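Local coordinates for beta-2-microglobulin (Ctenopharyngodon idella, PDB 5H5Z), which probably serves as the light chain of MHC class I molecules, pairing with the heavy chain and influencing which peptides are presented, at residues Glu39-Asn43 with Gly44-Ala48. The protein carries 1 engineered substitution. Residues are numbered along the deposited sequence; the frame is centred on the assembly and turned at random.
Sequences ELLKN and GKVIA. Engineered in segment 44-48: Lys45 (natural residue Glu).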
ATOM      1  N   GLU B  39     -14.676  -0.260  -9.164  1.00 25.38           N
ATOM      2  CA  GLU B  39     -14.961  -1.040 -10.361  1.00 25.74           C
ATOM      3  C   GLU B  39     -14.173  -0.496 -11.541  1.00 25.97           C
ATOM      4  O   GLU B  39     -14.076   0.716 -11.716  1.00 28.75           O
ATOM      5  CB  GLU B  39     -16.460  -1.029 -10.684  1.00 31.09           C
ATOM      6  CG  GLU B  39     -17.358  -1.738  -9.671  1.00 38.51           C
ATOM      7  CD  GLU B  39     -17.119  -3.240  -9.563  1.00 46.39           C
ATOM      8  OE1 GLU B  39     -16.355  -3.808 -10.372  1.00 54.13           O
ATOM      9  OE2 GLU B  39     -17.707  -3.864  -8.655  1.00 54.53           O
ATOM     10  N   LEU B  40     -13.590  -1.389 -12.336  1.00 23.59           N
ATOM     11  CA  LEU B  40     -12.940  -0.976 -13.580  1.00 22.97           C
ATOM     12  C   LEU B  40     -13.940  -1.110 -14.723  1.00 25.32           C
ATOM     13  O   LEU B  40     -14.696  -2.086 -14.780  1.00 26.98           O
ATOM     14  CB  LEU B  40     -11.680  -1.807 -13.849  1.00 24.54           C
ATOM     15  CG  LEU B  40     -10.562  -1.724 -12.801  1.00 24.20           C
ATOM     16  CD1 LEU B  40      -9.458  -2.726 -13.101  1.00 25.97           C
ATOM     17  CD2 LEU B  40      -9.983  -0.319 -12.717  1.00 28.29           C
ATOM     18  N   LEU B  41     -13.950  -0.132 -15.627  1.00 26.37           N
ATOM     19  CA  LEU B  41     -14.934  -0.096 -16.706  1.00 26.71           C
ATOM     20  C   LEU B  41     -14.312  -0.030 -18.095  1.00 28.06           C
ATOM     21  O   LEU B  41     -13.310   0.659 -18.309  1.00 28.15           O
ATOM     22  CB  LEU B  41     -15.882   1.099 -16.534  1.00 27.20           C
ATOM     23  CG  LEU B  41     -16.423   1.449 -15.143  1.00 29.64           C
ATOM     24  CD1 LEU B  41     -17.237   2.731 -15.215  1.00 31.47           C
ATOM     25  CD2 LEU B  41     -17.246   0.321 -14.532  1.00 30.72           C
ATOM     26  N   LYS B  42     -14.918  -0.762 -19.026  1.00 27.30           N
ATOM     27  CA  LYS B  42     -14.607  -0.648 -20.444  1.00 27.78           C
ATOM     28  C   LYS B  42     -15.843  -0.105 -21.136  1.00 30.87           C
ATOM     29  O   LYS B  42     -16.902  -0.738 -21.106  1.00 31.20           O
ATOM     30  CB  LYS B  42     -14.226  -2.006 -21.040  1.00 28.58           C
ATOM     31  CG  LYS B  42     -13.945  -1.951 -22.535  1.00 29.80           C
ATOM     32  CD  LYS B  42     -13.716  -3.328 -23.134  1.00 32.89           C
ATOM     33  CE  LYS B  42     -13.304  -3.201 -24.594  1.00 36.12           C
ATOM     34  NZ  LYS B  42     -13.173  -4.523 -25.264  1.00 39.45           N
ATOM     35  N   ASN B  43     -15.704   1.067 -21.754  1.00 31.89           N
ATOM     36  CA  ASN B  43     -16.827   1.766 -22.384  1.00 37.67           C
ATOM     37  C   ASN B  43     -18.063   1.858 -21.474  1.00 37.38           C
ATOM     38  O   ASN B  43     -19.198   1.679 -21.919  1.00 39.68           O
ATOM     39  CB  ASN B  43     -17.167   1.132 -23.742  1.00 38.10           C
ATOM     40  CG  ASN B  43     -15.985   1.131 -24.695  1.00 36.34           C
ATOM     41  OD1 ASN B  43     -15.237   2.107 -24.779  1.00 36.38           O
ATOM     42  ND2 ASN B  43     -15.812   0.034 -25.422  1.00 41.31           N
ATOM     43  N   GLY B  44     -17.818   2.124 -20.192  1.00 38.03           N
ATOM     44  CA  GLY B  44     -18.886   2.293 -19.211  1.00 37.87           C
ATOM     45  C   GLY B  44     -19.468   1.010 -18.636  1.00 37.68           C
ATOM     46  O   GLY B  44     -20.386   1.065 -17.820  1.00 36.05           O
ATOM     47  N   LYS B  45     -18.936  -0.138 -19.055  1.00 35.76           N
ATOM     48  CA  LYS B  45     -19.421  -1.439 -18.587  1.00 36.85           C
ATOM     49  C   LYS B  45     -18.398  -2.087 -17.651  1.00 35.11           C
ATOM     50  O   LYS B  45     -17.204  -2.103 -17.951  1.00 34.14           O
ATOM     51  CB  LYS B  45     -19.711  -2.374 -19.774  1.00 41.60           C
ATOM     52  CG  LYS B  45     -20.670  -1.821 -20.827  1.00 42.96           C
ATOM     53  CD  LYS B  45     -22.108  -1.777 -20.327  1.00 48.12           C
ATOM     54  CE  LYS B  45     -23.057  -1.282 -21.407  1.00 53.93           C
ATOM     55  NZ  LYS B  45     -24.453  -1.164 -20.902  1.00 57.64           N
ATOM     56  N   VAL B  46     -18.872  -2.625 -16.526  1.00 32.43           N
ATOM     57  CA  VAL B  46     -17.993  -3.246 -15.523  1.00 33.83           C
ATOM     58  C   VAL B  46     -17.202  -4.408 -16.132  1.00 33.79           C
ATOM     59  O   VAL B  46     -17.784  -5.305 -16.746  1.00 36.82           O
ATOM     60  CB  VAL B  46     -18.786  -3.735 -14.284  1.00 34.80           C
ATOM     61  CG1 VAL B  46     -17.853  -4.369 -13.262  1.00 33.60           C
ATOM     62  CG2 VAL B  46     -19.560  -2.588 -13.641  1.00 35.48           C
ATOM     63  N   ILE B  47     -15.880  -4.374 -15.974  1.00 32.68           N
ATOM     64  CA  ILE B  47     -15.015  -5.449 -16.461  1.00 36.08           C
ATOM     65  C   ILE B  47     -14.987  -6.575 -15.436  1.00 36.50           C
ATOM     66  O   ILE B  47     -14.703  -6.347 -14.257  1.00 34.93           O
ATOM     67  CB  ILE B  47     -13.576  -4.963 -16.754  1.00 35.31           C
ATOM     68  CG1 ILE B  47     -13.593  -3.818 -17.778  1.00 34.85           C
ATOM     69  CG2 ILE B  47     -12.701  -6.119 -17.240  1.00 35.35           C
ATOM     70  CD1 ILE B  47     -12.271  -3.095 -17.934  1.00 29.94           C
ATOM     71  N   ALA B  48     -15.293  -7.787 -15.900  1.00 40.17           N
ATOM     72  CA  ALA B  48     -15.297  -8.978 -15.057  1.00 43.71           C
ATOM     73  C   ALA B  48     -13.877  -9.454 -14.735  1.00 37.87           C
ATOM     74  O   ALA B  48     -12.915  -9.108 -15.435  1.00 35.70           O
ATOM     75  CB  ALA B  48     -16.099 -10.092 -15.719  1.00 43.97           C
TER
HETATM   76  O   HOH W   1     -14.255  -4.204 -12.355  1.00 34.47           O
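The carbonyl oxygen of Leu40 takes a nearly straight bond from the backbone N-H of Ile47 (N to O 2.8 Å, 176° at the hydrogen), and the CA-H of Val46 leans on the same oxygen. One water ties the two arms together near this bond: it accepts from Leu40 N and lies 2.9 Å from both Glu39 OE1 and Ile47 O, with more acceptors around it than it has protons to give. Nearer the turn, Lys42 and Lys45 form an antiparallel hydrogen-bonded pair. Lys42 N donates to Lys45 O at 2.9 Å, and Lys45 N returns a hydrogen bond to Lys42 O. Asn43 and Gly44, both with positive phi, fill the middle of a type I' turn, the tight two-residue connection of a beta hairpin. This hairpin joins strand 36-42 to the short edge strand 45-46 in one sheet of the immunoglobulin C1-set sandwich. The Asn43 side chain is hydrogen-bonded at both ends, OD1 to Glu78 N and ND2 to Asp77 OD1. Leu41 and Val46 are a non-hydrogen-bonded pair on one face of the sheet, with Leu41 CD2 3.8 Å from Val46 CG2. Val46 CG1, set anti to the backbone N (chi1 -180°), makes a van der Waals contact with Glu39 OE1 at 3.3 Å. Ile47 has CG1 beside its own backbone N (chi1 -57°), which lays CG1 and CD1 along the Leu41-Lys42 peptide; CG1 comes within 3.8 Å of Lys42 CB. Replacing Ile47 with an alanine would probably open a gap over that peptide and against Val69 in strand 63-71 of the facing sheet and Tyr79 in strand 79-85, which the isoleucine also touches. The CB of Lys45, an engineered residue, lies 3.5 Å from Lys42 O.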